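Local coordinates for uncharacterized conserved protein (Idiomarina loihiensis, PDB 2QSD) that is of unknown function but belongs to the DUF1543 family, a group of conserved proteins with no assigned activity, at residues A[9-14]-A[35-40]. Residues are numbered along the deposited sequence; the frame is centred on the assembly and turned at random.
Sequences KLFLVY and PSMEET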
# COMPACT_ATOMS: atom_id res chain seq x y z
N LYS A 9 12.10 20.49 -12.26
CA LYS A 9 12.69 19.35 -11.60
C LYS A 9 11.77 18.14 -11.74
O LYS A 9 10.55 18.28 -11.71
CB LYS A 9 12.92 19.67 -10.12
CG LYS A 9 13.97 20.73 -9.84
CD LYS A 9 13.93 21.15 -8.37
CE LYS A 9 15.04 22.12 -8.01
NZ LYS A 9 14.87 23.44 -8.68
N LEU A 10 12.36 16.96 -11.90
CA LEU A 10 11.61 15.72 -11.84
C LEU A 10 11.61 15.20 -10.40
O LEU A 10 12.67 14.95 -9.82
CB LEU A 10 12.20 14.66 -12.79
CG LEU A 10 11.52 13.29 -12.79
CD1 LEU A 10 10.09 13.36 -13.34
CD2 LEU A 10 12.33 12.27 -13.56
N PHE A 11 10.42 15.06 -9.84
CA PHE A 11 10.25 14.53 -8.51
C PHE A 11 9.58 13.17 -8.54
O PHE A 11 8.64 12.94 -9.31
CB PHE A 11 9.39 15.45 -7.66
CG PHE A 11 9.99 16.81 -7.40
CD1 PHE A 11 9.56 17.92 -8.13
CD2 PHE A 11 10.95 16.99 -6.40
CE1 PHE A 11 10.07 19.19 -7.87
CE2 PHE A 11 11.48 18.25 -6.14
CZ PHE A 11 11.04 19.35 -6.88
N LEU A 12 10.08 12.26 -7.72
CA LEU A 12 9.40 11.02 -7.44
C LEU A 12 8.81 11.14 -6.04
O LEU A 12 9.54 11.31 -5.07
CB LEU A 12 10.36 9.84 -7.63
CG LEU A 12 10.70 8.57 -6.83
CD1 LEU A 12 9.64 8.03 -5.89
CD2 LEU A 12 11.12 7.48 -7.80
N VAL A 13 7.48 11.09 -5.95
CA VAL A 13 6.77 11.33 -4.69
C VAL A 13 6.01 10.09 -4.22
O VAL A 13 5.42 9.36 -5.01
CB VAL A 13 5.80 12.55 -4.77
CG1 VAL A 13 6.55 13.82 -5.09
CG2 VAL A 13 4.74 12.35 -5.81
N TYR A 14 6.06 9.85 -2.91
CA TYR A 14 5.36 8.73 -2.31
C TYR A 14 4.19 9.33 -1.54
O TYR A 14 4.37 10.09 -0.59
CB TYR A 14 6.31 8.00 -1.37
CG TYR A 14 5.79 6.73 -0.72
CD1 TYR A 14 5.48 5.60 -1.49
CD2 TYR A 14 5.68 6.64 0.66
CE1 TYR A 14 5.03 4.43 -0.89
CE2 TYR A 14 5.23 5.46 1.28
CZ TYR A 14 4.91 4.37 0.50
OH TYR A 14 4.47 3.21 1.09
N PRO A 35 8.96 23.50 -10.94
CA PRO A 35 10.08 24.31 -10.41
C PRO A 35 10.29 24.10 -8.91
O PRO A 35 11.41 24.20 -8.42
CB PRO A 35 9.63 25.75 -10.66
CG PRO A 35 8.45 25.66 -11.61
CD PRO A 35 7.83 24.33 -11.39
N SER A 36 9.20 23.83 -8.20
CA SER A 36 9.25 23.54 -6.78
C SER A 36 8.30 22.39 -6.46
O SER A 36 7.50 21.98 -7.30
CB SER A 36 8.87 24.78 -5.96
OG SER A 36 7.53 25.18 -6.21
N MSE A 37 8.41 21.88 -5.24
CA MSE A 37 7.58 20.80 -4.76
C MSE A 37 6.09 21.21 -4.68
O MSE A 37 5.23 20.49 -5.20
CB MSE A 37 8.11 20.34 -3.40
CG MSE A 37 7.58 19.01 -2.90
SE MSE A 37 7.42 17.54 -4.18
CE MSE A 37 5.61 17.25 -3.66
N GLU A 38 5.83 22.38 -4.10
CA GLU A 38 4.47 22.93 -3.96
C GLU A 38 3.77 23.17 -5.30
O GLU A 38 2.55 23.17 -5.37
CB GLU A 38 4.48 24.24 -3.17
CG GLU A 38 4.82 24.09 -1.69
CD GLU A 38 4.60 25.37 -0.89
OE1 GLU A 38 4.48 26.46 -1.49
OE2 GLU A 38 4.54 25.27 0.36
N GLU A 39 4.55 23.38 -6.36
CA GLU A 39 3.98 23.58 -7.68
C GLU A 39 3.61 22.28 -8.39
O GLU A 39 3.10 22.31 -9.51
CB GLU A 39 4.90 24.46 -8.54
CG GLU A 39 4.87 25.93 -8.14
CD GLU A 39 5.75 26.79 -9.02
OE1 GLU A 39 5.30 27.19 -10.12
OE2 GLU A 39 6.90 27.09 -8.62
N THR A 40 3.86 21.15 -7.75
CA THR A 40 3.48 19.85 -8.30
C THR A 40 2.18 19.32 -7.68
O THR A 40 1.67 18.28 -8.12
CB THR A 40 4.59 18.79 -8.14
OG1 THR A 40 4.72 18.43 -6.76
CG2 THR A 40 5.93 19.29 -8.68
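Selenomethionine Met37 lays its SE atom over one face of the Phe11 ring, 4.3 Å from the centroid and 16° off the ring normal, displaced toward the rim: a Met-aromatic contact. Its chain leaves with CG anti to the backbone N (chi1 -166°) and bends at chi2 and chi3, which brings Met37 CE to 3.8 Å from Val13 CG1, and the one side chain thus reaches both Phe11 and Val13. Around the same ring, Thr40 CG2 comes obliquely to Phe11 CD1 at 3.9 Å, while Phe11 CE1 and CZ lie against the backbone of Ser36 and Met37. At the margin, Lys9 NZ lies 3.6 Å from Pro35 O, a loose polar approach. Replacing Phe11 by an alanine is likely to leave Met37 SE without its aromatic partner and a gap against Thr40 CG2. Within 35-40, Met37 O accepts from both Thr40 N and Thr40 OG1, the latter at 2.6 Å, which fixes the hydroxyl and leaves the methyl directed at Phe11. Further out, Phe11 pairs by backbone hydrogen bonds with Val32, and Val13 packs on Phe60. The example illustrates a loop held on an antiparallel sheet by side-chain packing, with no hydrogen bond across: the connection from strand 26-34 to helix 41-47 folds back over the Phe11 and Val13 side of strand 9-17.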